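Local coordinates for protein dehydratase, IlvD/Edd family (Caulobacter crescentus, PDB 5OYN) that catalyses the dehydration of D-xylonate to 2-dehydro-3-deoxy-D-arabinonate in D-xylose degradation, using a [2Fe-2S] cluster and a magnesium ion, and also dehydrates D-gluconate, at residues H97-N102 / P106-D111; S115-V120 / G580-A585; A216-A221 / T287-H292. All coordinates share one frame; numbering follows the deposited sequence.

Contact 1 of 3, residues H97-N102 / P106-D111; sequences HPIFEN and PTAALD. With MG (magnesium ion), chain E; FES (Fe2/s2 (inorganic) cluster), chain F.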
loop_
_atom_site.group_PDB
_atom_site.type_symbol
_atom_site.label_atom_id
_atom_site.label_comp_id
_atom_site.label_asym_id
_atom_site.label_seq_id
_atom_site.Cartn_x
_atom_site.Cartn_y
_atom_site.Cartn_z
ATOM N N HIS A 97 4.312 4.257 19.907
ATOM C CA HIS A 97 4.042 5.672 20.073
ATOM C C HIS A 97 4.901 6.462 19.083
ATOM O O HIS A 97 6.104 6.190 18.963
ATOM C CB HIS A 97 4.333 6.072 21.518
ATOM C CG HIS A 97 4.065 7.510 21.814
ATOM N ND1 HIS A 97 2.802 8.057 21.763
ATOM C CD2 HIS A 97 4.902 8.519 22.156
ATOM C CE1 HIS A 97 2.871 9.342 22.066
ATOM N NE2 HIS A 97 4.134 9.647 22.305
ATOM N N PRO A 98 4.321 7.384 18.318
ATOM C CA PRO A 98 5.104 8.116 17.317
ATOM C C PRO A 98 5.964 9.188 17.947
ATOM O O PRO A 98 5.628 9.760 18.985
ATOM C CB PRO A 98 4.029 8.743 16.421
ATOM C CG PRO A 98 2.876 8.934 17.319
ATOM C CD PRO A 98 2.888 7.706 18.217
ATOM N N ILE A 99 7.094 9.458 17.299
ATOM C CA ILE A 99 8.048 10.455 17.779
ATOM C C ILE A 99 8.637 11.191 16.580
ATOM O O ILE A 99 9.284 10.578 15.722
ATOM C CB ILE A 99 9.181 9.843 18.617
ATOM C CG1 ILE A 99 8.629 8.919 19.723
ATOM C CG2 ILE A 99 10.065 10.963 19.161
ATOM C CD1 ILE A 99 9.679 8.441 20.736
ATOM N N PHE A 100 8.420 12.504 16.528
ATOM C CA PHE A 100 8.936 13.378 15.479
ATOM C C PHE A 100 9.569 14.547 16.217
ATOM O O PHE A 100 8.859 15.433 16.701
ATOM C CB PHE A 100 7.828 13.829 14.531
ATOM C CG PHE A 100 8.268 14.826 13.485
ATOM C CD1 PHE A 100 9.603 14.920 13.095
ATOM C CD2 PHE A 100 7.333 15.664 12.875
ATOM C CE1 PHE A 100 10.001 15.841 12.141
ATOM C CE2 PHE A 100 7.727 16.592 11.913
ATOM C CZ PHE A 100 9.069 16.681 11.550
ATOM N N GLU A 101 10.901 14.548 16.285
ATOM C CA GLU A 101 11.607 15.506 17.130
ATOM C C GLU A 101 11.357 16.955 16.702
ATOM O O GLU A 101 11.239 17.847 17.553
ATOM C CB GLU A 101 13.102 15.188 17.125
ATOM C CG GLU A 101 13.958 16.240 17.814
ATOM C CD GLU A 101 14.411 15.808 19.208
ATOM O OE1 GLU A 101 15.365 16.446 19.733
ATOM O OE2 GLU A 101 13.822 14.835 19.762
ATOM N N ASN A 102 11.259 17.215 15.396
ATOM C CA ASN A 102 11.215 18.599 14.931
ATOM C C ASN A 102 9.954 19.323 15.406
ATOM O O ASN A 102 10.018 20.504 15.768
ATOM C CB ASN A 102 11.316 18.651 13.409
ATOM C CG ASN A 102 12.740 18.826 12.907
ATOM O OD1 ASN A 102 13.714 18.743 13.665
ATOM N ND2 ASN A 102 12.867 19.071 11.609
ATOM N N PRO A 106 6.070 20.159 24.245
ATOM C CA PRO A 106 7.258 20.991 24.488
ATOM C C PRO A 106 8.584 20.429 23.957
ATOM O O PRO A 106 9.422 21.217 23.554
ATOM C CB PRO A 106 7.295 21.083 26.013
ATOM C CG PRO A 106 6.675 19.813 26.464
ATOM C CD PRO A 106 5.580 19.525 25.481
ATOM N N THR A 107 8.773 19.112 23.964
ATOM C CA THR A 107 9.973 18.501 23.399
ATOM C C THR A 107 9.710 17.018 23.195
ATOM O O THR A 107 8.887 16.421 23.896
ATOM C CB THR A 107 11.216 18.693 24.288
ATOM O OG1 THR A 107 12.292 17.873 23.806
ATOM C CG2 THR A 107 10.912 18.309 25.718
ATOM N N ALA A 108 10.413 16.429 22.222
ATOM C CA ALA A 108 10.286 14.997 21.974
ATOM C C ALA A 108 11.002 14.145 23.018
ATOM O O ALA A 108 10.793 12.924 23.039
ATOM C CB ALA A 108 10.806 14.653 20.579
ATOM N N ALA A 109 11.834 14.750 23.882
ATOM C CA ALA A 109 12.436 13.986 24.968
ATOM C C ALA A 109 11.378 13.371 25.870
ATOM O O ALA A 109 11.634 12.344 26.511
ATOM C CB ALA A 109 13.375 14.874 25.784
ATOM N N LEU A 110 10.190 13.971 25.913
ATOM C CA LEU A 110 9.111 13.438 26.727
ATOM C C LEU A 110 8.672 12.060 26.258
ATOM O O LEU A 110 8.121 11.280 27.042
ATOM C CB LEU A 110 7.924 14.395 26.682
ATOM C CG LEU A 110 8.015 15.558 27.655
ATOM C CD1 LEU A 110 6.824 16.477 27.465
ATOM C CD2 LEU A 110 8.052 14.999 29.052
ATOM N N ASP A 111 8.898 11.743 24.990
ATOM C CA ASP A 111 8.238 10.605 24.369
ATOM C C ASP A 111 9.056 9.328 24.422
ATOM O O ASP A 111 8.479 8.239 24.323
ATOM C CB ASP A 111 7.894 10.945 22.919
ATOM C CG ASP A 111 6.678 11.847 22.822
ATOM O OD1 ASP A 111 5.805 11.732 23.713
ATOM O OD2 ASP A 111 6.592 12.668 21.877
HETATM MG MG MG E . 17.094 15.904 18.714
HETATM FE FE1 FES F . 13.787 13.276 12.963
HETATM FE FE2 FES F . 16.040 15.323 13.196
HETATM S S1 FES F . 13.857 15.480 12.917
HETATM S S2 FES F . 15.970 13.178 12.690
HETATM O O HOH W 1 19.003 16.277 17.763
#

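Contact 2 of 3, residues S115-V120 / G580-A585; sequences SYLGLV and GVLEFA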
loop_
_atom_site.group_PDB
_atom_site.type_symbol
_atom_site.label_atom_id
_atom_site.label_comp_id
_atom_site.label_asym_id
_atom_site.label_seq_id
_atom_site.Cartn_x
_atom_site.Cartn_y
_atom_site.Cartn_z
ATOM N N SER A 115 7.145 5.900 24.788
ATOM C CA SER A 115 7.219 4.868 23.765
ATOM C C SER A 115 7.818 3.588 24.339
ATOM O O SER A 115 7.353 2.483 24.035
ATOM C CB SER A 115 8.031 5.393 22.578
ATOM O OG SER A 115 8.161 4.441 21.541
ATOM N N TYR A 116 8.834 3.726 25.193
ATOM C CA TYR A 116 9.443 2.579 25.861
ATOM C C TYR A 116 8.393 1.728 26.571
ATOM O O TYR A 116 8.323 0.510 26.373
ATOM C CB TYR A 116 10.502 3.070 26.857
ATOM C CG TYR A 116 10.879 2.044 27.909
ATOM C CD1 TYR A 116 11.770 1.015 27.614
ATOM C CD2 TYR A 116 10.342 2.096 29.194
ATOM C CE1 TYR A 116 12.110 0.064 28.565
ATOM C CE2 TYR A 116 10.672 1.143 30.155
ATOM C CZ TYR A 116 11.557 0.134 29.833
ATOM O OH TYR A 116 11.899 -0.811 30.772
ATOM N N LEU A 117 7.568 2.363 27.411
ATOM C CA LEU A 117 6.552 1.641 28.171
ATOM C C LEU A 117 5.682 0.807 27.259
ATOM O O LEU A 117 5.487 -0.390 27.488
ATOM C CB LEU A 117 5.680 2.622 28.957
ATOM C CG LEU A 117 6.390 3.386 30.076
ATOM C CD1 LEU A 117 5.594 4.608 30.535
ATOM C CD2 LEU A 117 6.682 2.436 31.228
ATOM N N GLY A 118 5.154 1.437 26.208
ATOM C CA GLY A 118 4.230 0.755 25.323
ATOM C C GLY A 118 4.876 -0.357 24.531
ATOM O O GLY A 118 4.225 -1.360 24.225
ATOM N N LEU A 119 6.159 -0.219 24.195
ATOM C CA LEU A 119 6.779 -1.302 23.445
ATOM C C LEU A 119 6.944 -2.552 24.310
ATOM O O LEU A 119 6.673 -3.668 23.838
ATOM C CB LEU A 119 8.108 -0.852 22.849
ATOM C CG LEU A 119 8.722 -1.819 21.829
ATOM C CD1 LEU A 119 7.702 -2.386 20.854
ATOM C CD2 LEU A 119 9.825 -1.133 21.062
ATOM N N VAL A 120 7.341 -2.395 25.589
ATOM C CA VAL A 120 7.505 -3.576 26.447
ATOM C C VAL A 120 6.159 -4.267 26.668
ATOM O O VAL A 120 6.071 -5.499 26.606
ATOM C CB VAL A 120 8.206 -3.247 27.795
ATOM C CG1 VAL A 120 9.406 -2.325 27.616
ATOM C CG2 VAL A 120 7.244 -2.707 28.859
ATOM N N GLY A 580 17.973 10.338 32.067
ATOM C CA GLY A 580 16.575 10.723 32.152
ATOM C C GLY A 580 15.612 9.563 31.993
ATOM O O GLY A 580 14.688 9.613 31.167
ATOM N N VAL A 581 15.856 8.495 32.756
ATOM C CA VAL A 581 15.075 7.276 32.664
ATOM C C VAL A 581 13.948 7.325 33.686
ATOM O O VAL A 581 13.994 8.078 34.665
ATOM C CB VAL A 581 15.948 6.024 32.883
ATOM C CG1 VAL A 581 17.191 6.079 32.019
ATOM C CG2 VAL A 581 16.316 5.891 34.349
ATOM N N LEU A 582 12.913 6.517 33.444
ATOM C CA LEU A 582 11.929 6.201 34.474
ATOM C C LEU A 582 12.638 5.366 35.531
ATOM O O LEU A 582 12.908 4.179 35.325
ATOM C CB LEU A 582 10.747 5.457 33.877
ATOM C CG LEU A 582 9.922 6.304 32.913
ATOM C CD1 LEU A 582 8.641 5.569 32.497
ATOM C CD2 LEU A 582 9.611 7.639 33.564
ATOM N N GLU A 583 12.956 6.003 36.666
ATOM C CA GLU A 583 13.867 5.403 37.635
ATOM C C GLU A 583 13.309 4.098 38.205
ATOM O O GLU A 583 14.053 3.129 38.404
ATOM C CB GLU A 583 14.164 6.413 38.740
ATOM C CG GLU A 583 15.265 5.978 39.678
ATOM C CD GLU A 583 16.652 6.280 39.145
ATOM O OE1 GLU A 583 17.035 7.470 39.105
ATOM O OE2 GLU A 583 17.364 5.323 38.768
ATOM N N PHE A 584 11.995 4.039 38.442
ATOM C CA PHE A 584 11.398 2.789 38.898
ATOM C C PHE A 584 11.570 1.667 37.877
ATOM O O PHE A 584 11.565 0.488 38.248
ATOM C CB PHE A 584 9.915 2.994 39.189
ATOM C CG PHE A 584 9.051 2.935 37.966
ATOM C CD1 PHE A 584 8.748 4.093 37.263
ATOM C CD2 PHE A 584 8.543 1.726 37.507
ATOM C CE1 PHE A 584 7.953 4.055 36.133
ATOM C CE2 PHE A 584 7.748 1.677 36.368
ATOM C CZ PHE A 584 7.455 2.844 35.679
ATOM N N ALA A 585 11.698 2.009 36.591
ATOM C CA ALA A 585 11.579 1.009 35.535
ATOM C C ALA A 585 12.852 0.202 35.332
ATOM O O ALA A 585 12.781 -0.937 34.854
ATOM C CB ALA A 585 11.180 1.678 34.219
#

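Contact 3 of 3, residues A216-A221 / T287-H292; sequences ASTMNA and TNAQPH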
loop_
_atom_site.group_PDB
_atom_site.type_symbol
_atom_site.label_atom_id
_atom_site.label_comp_id
_atom_site.label_asym_id
_atom_site.label_seq_id
_atom_site.Cartn_x
_atom_site.Cartn_y
_atom_site.Cartn_z
ATOM N N ALA A 216 20.306 11.460 15.320
ATOM C CA ALA A 216 19.806 10.305 14.578
ATOM C C ALA A 216 20.946 9.534 13.931
ATOM O O ALA A 216 21.032 8.307 14.061
ATOM C CB ALA A 216 18.791 10.747 13.522
ATOM N N SER A 217 21.835 10.225 13.226
ATOM C CA SER A 217 22.970 9.504 12.670
ATOM C C SER A 217 23.862 8.948 13.779
ATOM O O SER A 217 24.401 7.843 13.652
ATOM C CB SER A 217 23.761 10.407 11.735
ATOM O OG SER A 217 22.893 11.278 11.046
ATOM N N THR A 218 24.005 9.682 14.890
ATOM C CA THR A 218 24.818 9.190 16.001
ATOM C C THR A 218 24.210 7.935 16.617
ATOM O O THR A 218 24.871 6.893 16.714
ATOM C CB THR A 218 24.979 10.275 17.067
ATOM O OG1 THR A 218 25.579 11.447 16.491
ATOM C CG2 THR A 218 25.852 9.766 18.202
ATOM N N MET A 219 22.944 8.011 17.032
ATOM C CA MET A 219 22.319 6.851 17.658
ATOM C C MET A 219 22.248 5.657 16.712
ATOM O O MET A 219 22.279 4.507 17.159
ATOM C CB MET A 219 20.924 7.209 18.166
ATOM C CG MET A 219 20.916 8.196 19.327
ATOM S SD MET A 219 22.213 7.904 20.556
ATOM C CE MET A 219 21.766 6.281 21.200
ATOM N N ASN A 220 22.191 5.889 15.408
ATOM C CA ASN A 220 22.162 4.730 14.528
ATOM C C ASN A 220 23.553 4.136 14.348
ATOM O O ASN A 220 23.704 2.914 14.305
ATOM C CB ASN A 220 21.492 5.105 13.206
ATOM C CG ASN A 220 19.961 5.014 13.304
ATOM O OD1 ASN A 220 19.401 3.917 13.298
ATOM N ND2 ASN A 220 19.295 6.157 13.483
ATOM N N ALA A 221 24.585 4.976 14.291
ATOM C CA ALA A 221 25.948 4.462 14.351
ATOM C C ALA A 221 26.201 3.740 15.670
ATOM O O ALA A 221 26.897 2.718 15.699
ATOM C CB ALA A 221 26.946 5.599 14.155
ATOM N N THR A 287 25.953 15.226 21.577
ATOM C CA THR A 287 25.864 15.173 23.031
ATOM C C THR A 287 24.596 14.491 23.514
ATOM O O THR A 287 24.518 14.088 24.677
ATOM C CB THR A 287 25.909 16.585 23.593
ATOM O OG1 THR A 287 24.746 17.296 23.143
ATOM C CG2 THR A 287 27.185 17.304 23.119
ATOM N N ASN A 288 23.579 14.381 22.669
ATOM C CA ASN A 288 22.400 13.655 23.105
ATOM C C ASN A 288 22.675 12.166 23.205
ATOM O O ASN A 288 21.919 11.455 23.878
ATOM C CB ASN A 288 21.237 13.943 22.167
ATOM C CG ASN A 288 20.769 15.365 22.271
ATOM O OD1 ASN A 288 20.854 15.973 23.332
ATOM N ND2 ASN A 288 20.276 15.913 21.174
ATOM N N ALA A 289 23.752 11.685 22.573
ATOM C CA ALA A 289 24.113 10.280 22.717
ATOM C C ALA A 289 24.357 9.921 24.175
ATOM O O ALA A 289 24.084 8.783 24.584
ATOM C CB ALA A 289 25.342 9.951 21.868
ATOM N N GLN A 290 24.835 10.892 24.990
ATOM C CA GLN A 290 25.229 10.569 26.358
ATOM C C GLN A 290 24.033 10.150 27.204
ATOM O O GLN A 290 24.034 9.022 27.723
ATOM C CB GLN A 290 26.013 11.729 26.977
ATOM C CG GLN A 290 26.301 11.557 28.462
ATOM C CD GLN A 290 25.192 12.075 29.359
ATOM O OE1 GLN A 290 24.841 13.249 29.311
ATOM N NE2 GLN A 290 24.640 11.198 30.188
ATOM N N PRO A 291 22.990 10.977 27.379
ATOM C CA PRO A 291 21.820 10.471 28.117
ATOM C C PRO A 291 21.295 9.168 27.554
ATOM O O PRO A 291 20.869 8.304 28.328
ATOM C CB PRO A 291 20.793 11.602 27.985
ATOM C CG PRO A 291 21.576 12.799 27.695
ATOM C CD PRO A 291 22.777 12.358 26.910
ATOM N N HIS A 292 21.360 8.973 26.231
ATOM C CA HIS A 292 20.780 7.778 25.624
ATOM C C HIS A 292 21.634 6.551 25.858
ATOM O O HIS A 292 21.100 5.465 26.101
ATOM C CB HIS A 292 20.585 7.965 24.120
ATOM C CG HIS A 292 19.575 9.004 23.774
ATOM N ND1 HIS A 292 18.377 9.124 24.445
ATOM C CD2 HIS A 292 19.582 9.975 22.832
ATOM C CE1 HIS A 292 17.688 10.127 23.930
ATOM N NE2 HIS A 292 18.397 10.662 22.951
#

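Contact 1 of 3, residues H97-N102 / P106-D111
Glu101 and Ala108 meet in the loop between strand 90-95 and helix 109-125, which carries the magnesium ligand Glu101 and lies against the iron-sulfur cluster. Their CA atoms are 5.0 Å apart, the nearest backbone approach here, and Ala108 CB faces the carboxylate of Glu101. That carboxylate divides its two oxygens: OE1 binds the magnesium ion at 2.1 Å, alongside Asp138 and Glu472, whereas OE2 is hydrogen-bonded to NZ of the carboxylated lysine at position 139. With both oxygens engaged, the rotation of the group is fixed. Next to Glu101, Asn102 brings OD1 to 3.4 Å from cluster sulfide S1, and the Phe100 ring turns an edge to the same sulfide. This is the magnesium and [2Fe-2S] site of the IlvD/Edd dehydratases. Ahead of the turn into helix 109-125, Thr107 OG1 accepts a capping bond from Ala109 N at 3.2 Å. At the start of the loop, His97 NE2 gives a weak hydrogen bond to Asp111 OD1 in the helix (3.0 Å, 149° at the hydrogen), with ring and carboxylate planes 71° apart. Asp111 also forms a salt bridge with Arg104 through OD2. Between the two ends, Ile99 places CG2 against Ala108 CB (4.0 Å) and CD1 against Asp111 CB (3.8 Å). Tyr126 OH of the second subunit hydrogen-bonds Phe100 N.

Contact 2 of 3, residues S115-V120 / G580-A585
Leu117 and Ala585 make the nearest backbone approach, with CA atoms 8.9 Å apart, so side chains alone bridge segments 115-120 and 580-585. This is apolar packing of helix 109-125, which follows strand 90-95 of the parallel four-stranded sheet, against the C-terminal part of the chain. No hydrogen bond crosses it, and it lies away from the metal and cluster sites. Leu582 supplies one half of the contact: its CD1 methyl enters the fork of Leu117, 3.7 Å from Leu117 CD1 and 3.9 Å from Leu117 CD2, and the two side chains run roughly perpendicular to one another. Both leucines hold CG anti to the carbonyl carbon (chi1 -66° for Leu117 and -67° for Leu582), which sends their branched ends into the gap. The other half is Tyr116 against Ala585. Tyr116 swings CG anti to the backbone N (chi1 161°), and the ring extends from its helix to reach the methyl group obliquely. One face of that ring receives Val120 CG1 from the next turn of the same helix, while its hydroxyl is hydrogen-bonded to Thr150 OG1, so the buried polar end is satisfied. Pro564 of the second subunit packs on Tyr116, Leu117 and Ala585, placing the contact at a subunit interface. Segment 580-585 is drawn together by Ala585 N, which donates to Leu582 O at 2.8 Å, and the Tyr116 ring meets the Ala585 methyl with CE2 4.1 Å from CB.

Contact 3 of 3, residues A216-A221 / T287-H292
Met219 and Thr218 pack on Ala289 and His292 in a buried, hydrogen-bond-free contact between helices 215-225 and 289-299, near the centre of the chain. The backbones approach to 6.4 Å between the CA atoms of Met219 and Ala289. Met219 is bent at both chi2 (-40°) and chi3 (-64°), which folds its thioether against Ala289 and His292: SD lies 3.7 Å from Ala289 CA, and CE ends 3.6 Å from His292 CB. The sulfur also stands obliquely to the imidazole, 5.0 Å from SD to the His292 ring centroid. Beside it, Thr218 CG2 touches Ala289 CB at 3.7 Å, while Thr218 OG1 hydrogen-bonds with Gly214 O and Ser286 N. His292 NE2 is hydrogen-bonded to OQ2 of the carboxylated lysine at position 139, so the methionine packs against a residue in the second shell of the magnesium site. One turn away, Ala216 lines the cluster pocket, and its carbonyl oxygen accepts hydrogen bonds from N and ND2 of Asn220, which come from opposite faces of its plane. Around the pair, helix 141-151 touches Met219 through Thr141 and His292 through Pro142, helix 270-282 sets Val280 on Ala289, and strand 401-404 meets Thr287 and Gln290.

Overall arrangement
Contacts 1 and 2 follow one another along the chain and share helix 109-125: contact 1 forms at its start, contact 2 one to two turns on. Their centres are about 14 Å apart, and they touch where Ile99 packs on Ser115; both also reach the second subunit. Contact 3 joins helices 215-225 and 289-299 and comes between the two halves of contact 2 in sequence. Its centre lies about 15 Å from that of contact 1 and about 18 Å from that of contact 2, without touching either. Contact 1 reaches the magnesium and cluster site from a loop, contact 3 from two helices, and the carboxylated lysine at position 139 bonds residues of both. Contact 2 ties the C-terminal region to this framework.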